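Local structure of Bd3459 (5CEC) at residues 92-97 / 104-109; 134-139 / 209-214. The protein is a predatory endopeptidase of the S13 peptidase family, probably with serine-type D-Ala-D-Ala carboxypeptidase activity on cell-wall peptides, and is bound here by its ankyrin-repeat immunity protein. The protein carries 1 engineered substitution. All coordinates share one frame; numbering follows the deposited sequence.

Contact 1 of 2, residues 92-97 / 104-109; sequences TKLHVT and YDIHIE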
ATOM      1  N   THR A  92     -23.087  -5.366 -10.074  1.00 17.22           N
ATOM      2  CA  THR A  92     -23.326  -4.485 -11.227  1.00 17.68           C
ATOM      3  C   THR A  92     -24.266  -5.244 -12.167  1.00 17.18           C
ATOM      4  O   THR A  92     -24.047  -6.426 -12.448  1.00 19.36           O
ATOM      5  CB  THR A  92     -21.999  -4.152 -11.928  1.00 17.91           C
ATOM      6  OG1 THR A  92     -21.124  -3.525 -10.985  1.00 17.84           O
ATOM      7  CG2 THR A  92     -22.205  -3.221 -13.105  1.00 17.78           C
ATOM      8  N   LYS A  93     -25.343  -4.585 -12.596  1.00 17.18           N
ATOM      9  CA  LYS A  93     -26.330  -5.216 -13.454  1.00 18.51           C
ATOM     10  C   LYS A  93     -26.262  -4.650 -14.863  1.00 16.98           C
ATOM     11  O   LYS A  93     -26.087  -3.451 -15.069  1.00 19.13           O
ATOM     12  CB  LYS A  93     -27.722  -5.041 -12.844  1.00 20.93           C
ATOM     13  CG  LYS A  93     -27.877  -5.789 -11.536  1.00 24.59           C
ATOM     14  CD  LYS A  93     -29.245  -5.535 -10.908  1.00 31.57           C
ATOM     15  CE  LYS A  93     -29.545  -6.583  -9.839  1.00 37.30           C
ATOM     16  NZ  LYS A  93     -30.943  -6.494  -9.346  1.00 41.91           N
ATOM     17  N   LEU A  94     -26.315  -5.532 -15.842  1.00 17.00           N
ATOM     18  CA  LEU A  94     -26.367  -5.141 -17.235  1.00 17.24           C
ATOM     19  C   LEU A  94     -27.746  -5.556 -17.739  1.00 17.64           C
ATOM     20  O   LEU A  94     -28.125  -6.723 -17.672  1.00 21.21           O
ATOM     21  CB  LEU A  94     -25.282  -5.851 -18.017  1.00 18.81           C
ATOM     22  CG  LEU A  94     -23.919  -5.153 -18.087  1.00 21.87           C
ATOM     23  CD1 LEU A  94     -23.257  -5.121 -16.744  1.00 22.02           C
ATOM     24  CD2 LEU A  94     -23.067  -5.877 -19.116  1.00 23.62           C
ATOM     25  N   HIS A  95     -28.459  -4.609 -18.294  1.00 17.56           N
ATOM     26  CA  HIS A  95     -29.764  -4.841 -18.889  1.00 18.30           C
ATOM     27  C   HIS A  95     -29.557  -4.923 -20.386  1.00 18.62           C
ATOM     28  O   HIS A  95     -29.194  -3.929 -20.991  1.00 20.07           O
ATOM     29  CB  HIS A  95     -30.696  -3.703 -18.498  1.00 19.49           C
ATOM     30  CG  HIS A  95     -30.892  -3.590 -17.023  1.00 20.58           C
ATOM     31  ND1 HIS A  95     -31.918  -4.243 -16.383  1.00 22.52           N
ATOM     32  CD2 HIS A  95     -30.187  -2.952 -16.054  1.00 21.30           C
ATOM     33  CE1 HIS A  95     -31.869  -3.979 -15.091  1.00 23.69           C
ATOM     34  NE2 HIS A  95     -30.826  -3.202 -14.861  1.00 23.35           N
ATOM     35  N   VAL A  96     -29.708  -6.126 -20.939  1.00 18.21           N
ATOM     36  CA  VAL A  96     -29.253  -6.450 -22.295  1.00 19.69           C
ATOM     37  C   VAL A  96     -30.440  -6.699 -23.201  1.00 19.99           C
ATOM     38  O   VAL A  96     -31.246  -7.605 -22.910  1.00 21.73           O
ATOM     39  CB  VAL A  96     -28.337  -7.693 -22.296  1.00 19.96           C
ATOM     40  CG1 VAL A  96     -27.828  -7.983 -23.696  1.00 20.90           C
ATOM     41  CG2 VAL A  96     -27.175  -7.502 -21.315  1.00 20.19           C
ATOM     42  N   THR A  97     -30.530  -5.964 -24.308  1.00 20.07           N
ATOM     43  CA  THR A  97     -31.640  -6.123 -25.255  1.00 21.72           C
ATOM     44  C   THR A  97     -31.104  -6.323 -26.675  1.00 22.38           C
ATOM     45  O   THR A  97     -30.292  -5.505 -27.132  1.00 24.06           O
ATOM     46  CB  THR A  97     -32.523  -4.853 -25.269  1.00 24.82           C
ATOM     47  OG1 THR A  97     -32.919  -4.527 -23.931  1.00 25.56           O
ATOM     48  CG2 THR A  97     -33.778  -5.083 -26.120  1.00 25.39           C
ATOM     49  N   TYR A 104     -26.559  -5.447 -29.650  1.00 23.62           N
ATOM     50  CA  TYR A 104     -27.289  -5.360 -28.391  1.00 22.20           C
ATOM     51  C   TYR A 104     -27.246  -3.950 -27.874  1.00 21.06           C
ATOM     52  O   TYR A 104     -26.265  -3.233 -28.099  1.00 22.12           O
ATOM     53  CB  TYR A 104     -26.677  -6.274 -27.351  1.00 21.33           C
ATOM     54  CG  TYR A 104     -26.807  -7.723 -27.704  1.00 21.03           C
ATOM     55  CD1 TYR A 104     -25.863  -8.360 -28.509  1.00 21.02           C
ATOM     56  CD2 TYR A 104     -27.887  -8.474 -27.244  1.00 21.42           C
ATOM     57  CE1 TYR A 104     -25.984  -9.700 -28.839  1.00 22.41           C
ATOM     58  CE2 TYR A 104     -28.007  -9.807 -27.585  1.00 22.60           C
ATOM     59  CZ  TYR A 104     -27.056 -10.412 -28.380  1.00 22.57           C
ATOM     60  OH  TYR A 104     -27.187 -11.746 -28.713  1.00 26.73           O
ATOM     61  N   ASP A 105     -28.322  -3.554 -27.204  1.00 20.54           N
ATOM     62  CA  ASP A 105     -28.314  -2.377 -26.338  1.00 21.34           C
ATOM     63  C   ASP A 105     -28.058  -2.838 -24.923  1.00 20.36           C
ATOM     64  O   ASP A 105     -28.613  -3.864 -24.488  1.00 21.55           O
ATOM     65  CB  ASP A 105     -29.649  -1.626 -26.377  1.00 23.78           C
ATOM     66  CG  ASP A 105     -29.879  -0.885 -27.679  1.00 26.56           C
ATOM     67  OD1 ASP A 105     -28.913  -0.584 -28.422  1.00 27.12           O
ATOM     68  OD2 ASP A 105     -31.067  -0.593 -27.947  1.00 32.08           O
ATOM     69  N   ILE A 106     -27.229  -2.092 -24.192  1.00 19.49           N
ATOM     70  CA  ILE A 106     -26.890  -2.458 -22.828  1.00 19.45           C
ATOM     71  C   ILE A 106     -26.975  -1.248 -21.939  1.00 18.54           C
ATOM     72  O   ILE A 106     -26.342  -0.236 -22.213  1.00 19.77           O
ATOM     73  CB  ILE A 106     -25.509  -3.091 -22.699  1.00 19.69           C
ATOM     74  CG1 ILE A 106     -25.444  -4.367 -23.547  1.00 21.04           C
ATOM     75  CG2 ILE A 106     -25.200  -3.415 -21.234  1.00 20.04           C
ATOM     76  CD1 ILE A 106     -24.131  -5.107 -23.462  1.00 22.83           C
ATOM     77  N   HIS A 107     -27.729  -1.363 -20.851  1.00 18.57           N
ATOM     78  CA  HIS A 107     -27.734  -0.346 -19.807  1.00 18.07           C
ATOM     79  C   HIS A 107     -27.043  -0.896 -18.570  1.00 17.35           C
ATOM     80  O   HIS A 107     -27.431  -1.953 -18.080  1.00 18.27           O
ATOM     81  CB  HIS A 107     -29.142   0.096 -19.415  1.00 19.52           C
ATOM     82  CG  HIS A 107     -29.179   1.038 -18.245  1.00 20.10           C
ATOM     83  ND1 HIS A 107     -28.804   2.362 -18.342  1.00 20.29           N
ATOM     84  CD2 HIS A 107     -29.532   0.843 -16.953  1.00 20.11           C
ATOM     85  CE1 HIS A 107     -28.972   2.945 -17.168  1.00 20.03           C
ATOM     86  NE2 HIS A 107     -29.385   2.044 -16.305  1.00 20.81           N
ATOM     87  N   ILE A 108     -26.020  -0.201 -18.073  1.00 17.67           N
ATOM     88  CA  ILE A 108     -25.339  -0.576 -16.831  1.00 17.21           C
ATOM     89  C   ILE A 108     -25.987   0.105 -15.615  1.00 16.93           C
ATOM     90  O   ILE A 108     -25.979   1.332 -15.490  1.00 18.33           O
ATOM     91  CB  ILE A 108     -23.843  -0.247 -16.867  1.00 17.62           C
ATOM     92  CG1 ILE A 108     -23.146  -0.961 -18.046  1.00 18.36           C
ATOM     93  CG2 ILE A 108     -23.197  -0.651 -15.556  1.00 18.27           C
ATOM     94  CD1 ILE A 108     -21.711  -0.538 -18.262  1.00 20.16           C
ATOM     95  N   GLU A 109     -26.597  -0.706 -14.766  1.00 17.15           N
ATOM     96  CA  GLU A 109     -27.130  -0.291 -13.496  1.00 17.68           C
ATOM     97  C   GLU A 109     -26.023  -0.530 -12.485  1.00 17.03           C
ATOM     98  O   GLU A 109     -25.723  -1.674 -12.116  1.00 17.71           O
ATOM     99  CB  GLU A 109     -28.410  -1.094 -13.185  1.00 18.50           C
ATOM    100  CG  GLU A 109     -28.952  -0.855 -11.778  1.00 20.26           C
ATOM    101  CD  GLU A 109     -30.167  -1.707 -11.442  1.00 22.47           C
ATOM    102  OE1 GLU A 109     -30.608  -2.506 -12.290  1.00 26.33           O
ATOM    103  OE2 GLU A 109     -30.672  -1.604 -10.300  1.00 27.59           O
TER
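His95 and Glu109 meet across two antiparallel strands. Glu109 is two residues along its strand from His107, the direct partner of His95, so both side chains rise on the same face. Followed outward, Glu109 has its CB 3.6 Å from His95 NE2, at the edge of the imidazole and in its plane. With CG anti to the backbone N (chi1 173°) and the chain extended beyond it, the arm runs alongside Lys93, whose CD is 3.6 Å from Glu109 OE1. At the tip, OE1 accepts the hydrogen of His95 NE2 at 2.7 Å through its anti lone pair. Ring and carboxylate are nearly coplanar, 13° apart. The negative oxygen would probably stabilise a protonated ring; a sulfate ion, probably from the crystallisation liquor, lies by the same side chain. His107, with CG anti to its N (chi1 174°), brings its CD2 within 4.0 Å of His95 CD2; its ring stacks on Phe224, which the His95 ring also meets, and its ND1 hydrogen-bonds Thr140 OG1.

The face of Leu94, Val96, Ile106 and Ile108 is apolar, and the beta-branched Val and Ile suit an extended backbone. Leu94 CG packs 3.8 Å from Ile106 CG2, and Leu124 and Leu128 of helix 118-130 cover Leu94. Towards the turn, Val96 CG1 touches Tyr104 CD2 at 3.6 Å. Three hydrogen-bonded pairs, Lys93 with Glu109, His95 with His107 and Thr97 with Asp105, supply two backbone bonds each. Alternating polar and apolar side chains mark a two-faced beta hairpin within a mixed sheet, its apolar side against a helix.

Contact 2 of 2, residues 134-139 / 209-214; sequences TKIEKL and PKIDVR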
ATOM      1  N   THR A 134     -20.488  -8.908 -29.166  1.00 23.46           N
ATOM      2  CA  THR A 134     -19.302  -8.264 -29.730  1.00 24.22           C
ATOM      3  C   THR A 134     -19.555  -6.845 -30.213  1.00 25.88           C
ATOM      4  O   THR A 134     -18.594  -6.088 -30.425  1.00 28.14           O
ATOM      5  CB  THR A 134     -18.748  -9.055 -30.936  1.00 27.68           C
ATOM      6  OG1 THR A 134     -19.771  -9.187 -31.927  1.00 28.47           O
ATOM      7  CG2 THR A 134     -18.290 -10.410 -30.510  1.00 29.28           C
ATOM      8  N   LYS A 135     -20.823  -6.519 -30.454  1.00 25.03           N
ATOM      9  CA  LYS A 135     -21.225  -5.209 -30.935  1.00 26.01           C
ATOM     10  C   LYS A 135     -22.337  -4.712 -30.053  1.00 23.93           C
ATOM     11  O   LYS A 135     -23.352  -5.389 -29.906  1.00 25.71           O
ATOM     12  CB  LYS A 135     -21.711  -5.310 -32.382  1.00 31.86           C
ATOM     13  CG  LYS A 135     -20.584  -5.528 -33.373  1.00 37.36           C
ATOM     14  CD  LYS A 135     -21.090  -5.970 -34.749  1.00 43.85           C
ATOM     15  CE  LYS A 135     -20.000  -6.680 -35.562  1.00 49.52           C
ATOM     16  NZ  LYS A 135     -19.590  -8.006 -34.993  1.00 53.15           N
ATOM     17  N   ILE A 136     -22.143  -3.524 -29.512  1.00 23.09           N
ATOM     18  CA  ILE A 136     -23.125  -2.834 -28.699  1.00 22.88           C
ATOM     19  C   ILE A 136     -23.530  -1.578 -29.444  1.00 21.60           C
ATOM     20  O   ILE A 136     -22.688  -0.751 -29.831  1.00 23.51           O
ATOM     21  CB  ILE A 136     -22.564  -2.457 -27.318  1.00 22.43           C
ATOM     22  CG1 ILE A 136     -22.155  -3.722 -26.553  1.00 24.74           C
ATOM     23  CG2 ILE A 136     -23.584  -1.651 -26.521  1.00 23.98           C
ATOM     24  CD1 ILE A 136     -21.303  -3.482 -25.317  1.00 27.33           C
ATOM     25  N   GLU A 137     -24.825  -1.417 -29.651  1.00 22.17           N
ATOM     26  CA  GLU A 137     -25.334  -0.275 -30.369  1.00 24.45           C
ATOM     27  C   GLU A 137     -25.385   0.922 -29.429  1.00 24.85           C
ATOM     28  O   GLU A 137     -24.682   1.889 -29.638  1.00 29.42           O
ATOM     29  CB  GLU A 137     -26.718  -0.598 -30.945  1.00 28.05           C
ATOM     30  CG  GLU A 137     -27.290   0.522 -31.782  1.00 31.73           C
ATOM     31  CD  GLU A 137     -26.455   0.777 -33.015  1.00 36.90           C
ATOM     32  OE1 GLU A 137     -26.261  -0.175 -33.830  1.00 43.24           O
ATOM     33  OE2 GLU A 137     -25.995   1.930 -33.146  1.00 40.71           O
ATOM     34  N   LYS A 138     -26.150   0.812 -28.353  1.00 25.74           N
ATOM     35  CA  LYS A 138     -26.268   1.862 -27.374  1.00 25.26           C
ATOM     36  C   LYS A 138     -25.843   1.286 -26.019  1.00 23.28           C
ATOM     37  O   LYS A 138     -26.398   0.303 -25.533  1.00 26.53           O
ATOM     38  CB  LYS A 138     -27.685   2.415 -27.340  1.00 27.55           C
ATOM     39  CG  LYS A 138     -27.866   3.593 -26.415  1.00 34.27           C
ATOM     40  CD  LYS A 138     -29.198   4.305 -26.615  1.00 40.25           C
ATOM     41  CE  LYS A 138     -30.377   3.415 -26.267  1.00 46.04           C
ATOM     42  NZ  LYS A 138     -31.658   4.185 -26.303  1.00 52.80           N
ATOM     43  N   LEU A 139     -24.785   1.866 -25.469  1.00 22.71           N
ATOM     44  CA  LEU A 139     -24.336   1.581 -24.122  1.00 21.92           C
ATOM     45  C   LEU A 139     -24.691   2.740 -23.227  1.00 21.55           C
ATOM     46  O   LEU A 139     -24.208   3.851 -23.428  1.00 24.71           O
ATOM     47  CB  LEU A 139     -22.837   1.314 -24.086  1.00 21.63           C
ATOM     48  CG  LEU A 139     -22.236   1.025 -22.711  1.00 21.65           C
ATOM     49  CD1 LEU A 139     -22.844  -0.244 -22.118  1.00 20.57           C
ATOM     50  CD2 LEU A 139     -20.714   0.927 -22.781  1.00 23.01           C
ATOM     51  N   PRO A 209     -10.077 -10.690 -26.604  1.00 25.39           N
ATOM     52  CA  PRO A 209     -11.224  -9.873 -26.274  1.00 24.29           C
ATOM     53  C   PRO A 209     -11.377  -8.648 -27.171  1.00 22.61           C
ATOM     54  O   PRO A 209     -10.401  -7.940 -27.422  1.00 24.52           O
ATOM     55  CB  PRO A 209     -10.892  -9.419 -24.851  1.00 23.49           C
ATOM     56  CG  PRO A 209      -9.404  -9.323 -24.863  1.00 25.13           C
ATOM     57  CD  PRO A 209      -8.996 -10.542 -25.623  1.00 26.53           C
ATOM     58  N   LYS A 210     -12.599  -8.388 -27.635  1.00 23.96           N
ATOM     59  CA  LYS A 210     -12.854  -7.217 -28.474  1.00 25.36           C
ATOM     60  C   LYS A 210     -14.331  -6.863 -28.435  1.00 24.30           C
ATOM     61  O   LYS A 210     -15.181  -7.743 -28.551  1.00 28.05           O
ATOM     62  CB  LYS A 210     -12.399  -7.458 -29.931  1.00 27.27           C
ATOM     63  CG  LYS A 210     -12.478  -6.229 -30.829  1.00 33.15           C
ATOM     64  CD  LYS A 210     -11.817  -6.464 -32.192  1.00 38.04           C
ATOM     65  CE  LYS A 210     -11.867  -5.212 -33.046  1.00 42.85           C
ATOM     66  NZ  LYS A 210     -11.218  -5.414 -34.372  1.00 47.09           N
ATOM     67  N   ILE A 211     -14.625  -5.572 -28.309  1.00 24.44           N
ATOM     68  CA  ILE A 211     -15.996  -5.067 -28.324  1.00 25.27           C
ATOM     69  C   ILE A 211     -16.040  -3.845 -29.261  1.00 25.73           C
ATOM     70  O   ILE A 211     -15.068  -3.113 -29.355  1.00 29.43           O
ATOM     71  CB  ILE A 211     -16.432  -4.736 -26.863  1.00 27.56           C
ATOM     72  CG1 ILE A 211     -17.931  -4.585 -26.713  1.00 30.15           C
ATOM     73  CG2 ILE A 211     -15.770  -3.501 -26.312  1.00 26.99           C
ATOM     74  CD1 ILE A 211     -18.656  -5.911 -26.697  1.00 33.37           C
ATOM     75  N   ASP A 212     -17.171  -3.625 -29.930  1.00 25.05           N
ATOM     76  CA  ASP A 212     -17.417  -2.405 -30.683  1.00 27.83           C
ATOM     77  C   ASP A 212     -18.623  -1.742 -30.062  1.00 25.56           C
ATOM     78  O   ASP A 212     -19.628  -2.394 -29.866  1.00 27.98           O
ATOM     79  CB  ASP A 212     -17.675  -2.728 -32.162  1.00 32.04           C
ATOM     80  CG  ASP A 212     -16.493  -2.405 -33.037  1.00 41.05           C
ATOM     81  OD1 ASP A 212     -16.380  -1.225 -33.451  1.00 51.26           O
ATOM     82  OD2 ASP A 212     -15.687  -3.326 -33.310  1.00 49.40           O
ATOM     83  N   VAL A 213     -18.526  -0.458 -29.734  1.00 22.40           N
ATOM     84  CA  VAL A 213     -19.625   0.302 -29.136  1.00 22.09           C
ATOM     85  C   VAL A 213     -19.916   1.544 -29.986  1.00 24.60           C
ATOM     86  O   VAL A 213     -19.011   2.347 -30.225  1.00 25.69           O
ATOM     87  CB  VAL A 213     -19.300   0.756 -27.703  1.00 24.14           C
ATOM     88  CG1 VAL A 213     -20.506   1.446 -27.104  1.00 25.46           C
ATOM     89  CG2 VAL A 213     -18.848  -0.411 -26.846  1.00 24.87           C
ATOM     90  N   ARG A 214     -21.170   1.722 -30.424  1.00 23.05           N
ATOM     91  CA  ARG A 214     -21.475   2.841 -31.321  1.00 26.98           C
ATOM     92  C   ARG A 214     -21.780   4.120 -30.558  1.00 25.96           C
ATOM     93  O   ARG A 214     -21.147   5.151 -30.833  1.00 30.15           O
ATOM     94  CB  ARG A 214     -22.614   2.528 -32.292  1.00 30.11           C
ATOM     95  CG  ARG A 214     -22.777   3.643 -33.336  1.00 35.75           C
ATOM     96  CD  ARG A 214     -23.479   3.215 -34.610  1.00 42.03           C
ATOM     97  NE  ARG A 214     -22.796   2.140 -35.319  1.00 49.35           N
ATOM     98  CZ  ARG A 214     -23.345   1.388 -36.273  1.00 55.89           C
ATOM     99  NH1 ARG A 214     -24.615   1.561 -36.648  1.00 56.73           N
ATOM    100  NH2 ARG A 214     -22.616   0.435 -36.853  1.00 59.92           N
TER
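A short parallel strand pairing joins residues 134-139 to 209-214 at one edge of the mixed sheet, where strand 212-218 is the outermost strand within the chain. Lys135 pairs with Asp212 and Ile136 with Val213. Three backbone bonds step between the strands in the staggered pattern of parallel sheets: Asp212 N gives to Thr134 O, Ile136 N to Asp212 O at 2.8 Å, and Arg214 N to Ile136 O at 3.0 Å. Ile136 thus uses both its N and its O on the same neighbour, flanking Val213.

On the inner face, the beta-branched Ile136, Ile211 and Val213 fit the extended backbone, and Ile211 reaches Leu128 of helix 118-130. The CD1 methyl of Ile136 meets Ile211 CG1 at 3.8 Å. In Ile211, CG1 anti to its N and a bend at the second torsion (chi2 77°) together lay CD1 over the Thr134 carbonyl, 3.7 Å from Thr134 O. Beyond the corner at Glu137, Leu139 CB comes within 3.8 Å of Val213 CG1.

Long charged side chains suit this partly open edge of the sheet. Glu137 bends at its second torsion (chi2 64°), bringing its carboxylate alongside Arg214. There OE2 lies 3.2 Å from Arg214 CD, and OE1 sits over one face of the guanidinium, 3.7 Å from NH1, with the two planes 74° apart. Asn101 gives OE1 a further, weak hydrogen bond. Because no guanidinium N-H points at the carboxylate, this long salt bridge is an attraction of charges alone. Directional holding therefore comes from the backbone, while the Glu137-Arg214 pair probably adds a weaker, solvent-screened pull at the surface.

In the fold
Contacts 1 and 2 lie in the same mixed sheet, their centres about 12 Å apart, and strands 104-109 and 135-141 are neighbours in it. Tyr104 O probably accepts a hydrogen bond from Glu137 N, and Ile106 N probably gives one to Lys138 O, which continues the sheet from one contact to the other. Contact 1 is mostly buried, an antiparallel hairpin between residues close in sequence; contact 2 is partly exposed and parallel, uniting chain parts 70 residues apart. Both pack apolar side chains on Leu128 of helix 118-130. Their polar chemistry differs: a short, coplanar histidine-carboxylate bond on one face of the sheet's middle strands, against a long, undirected ion pair at its edge.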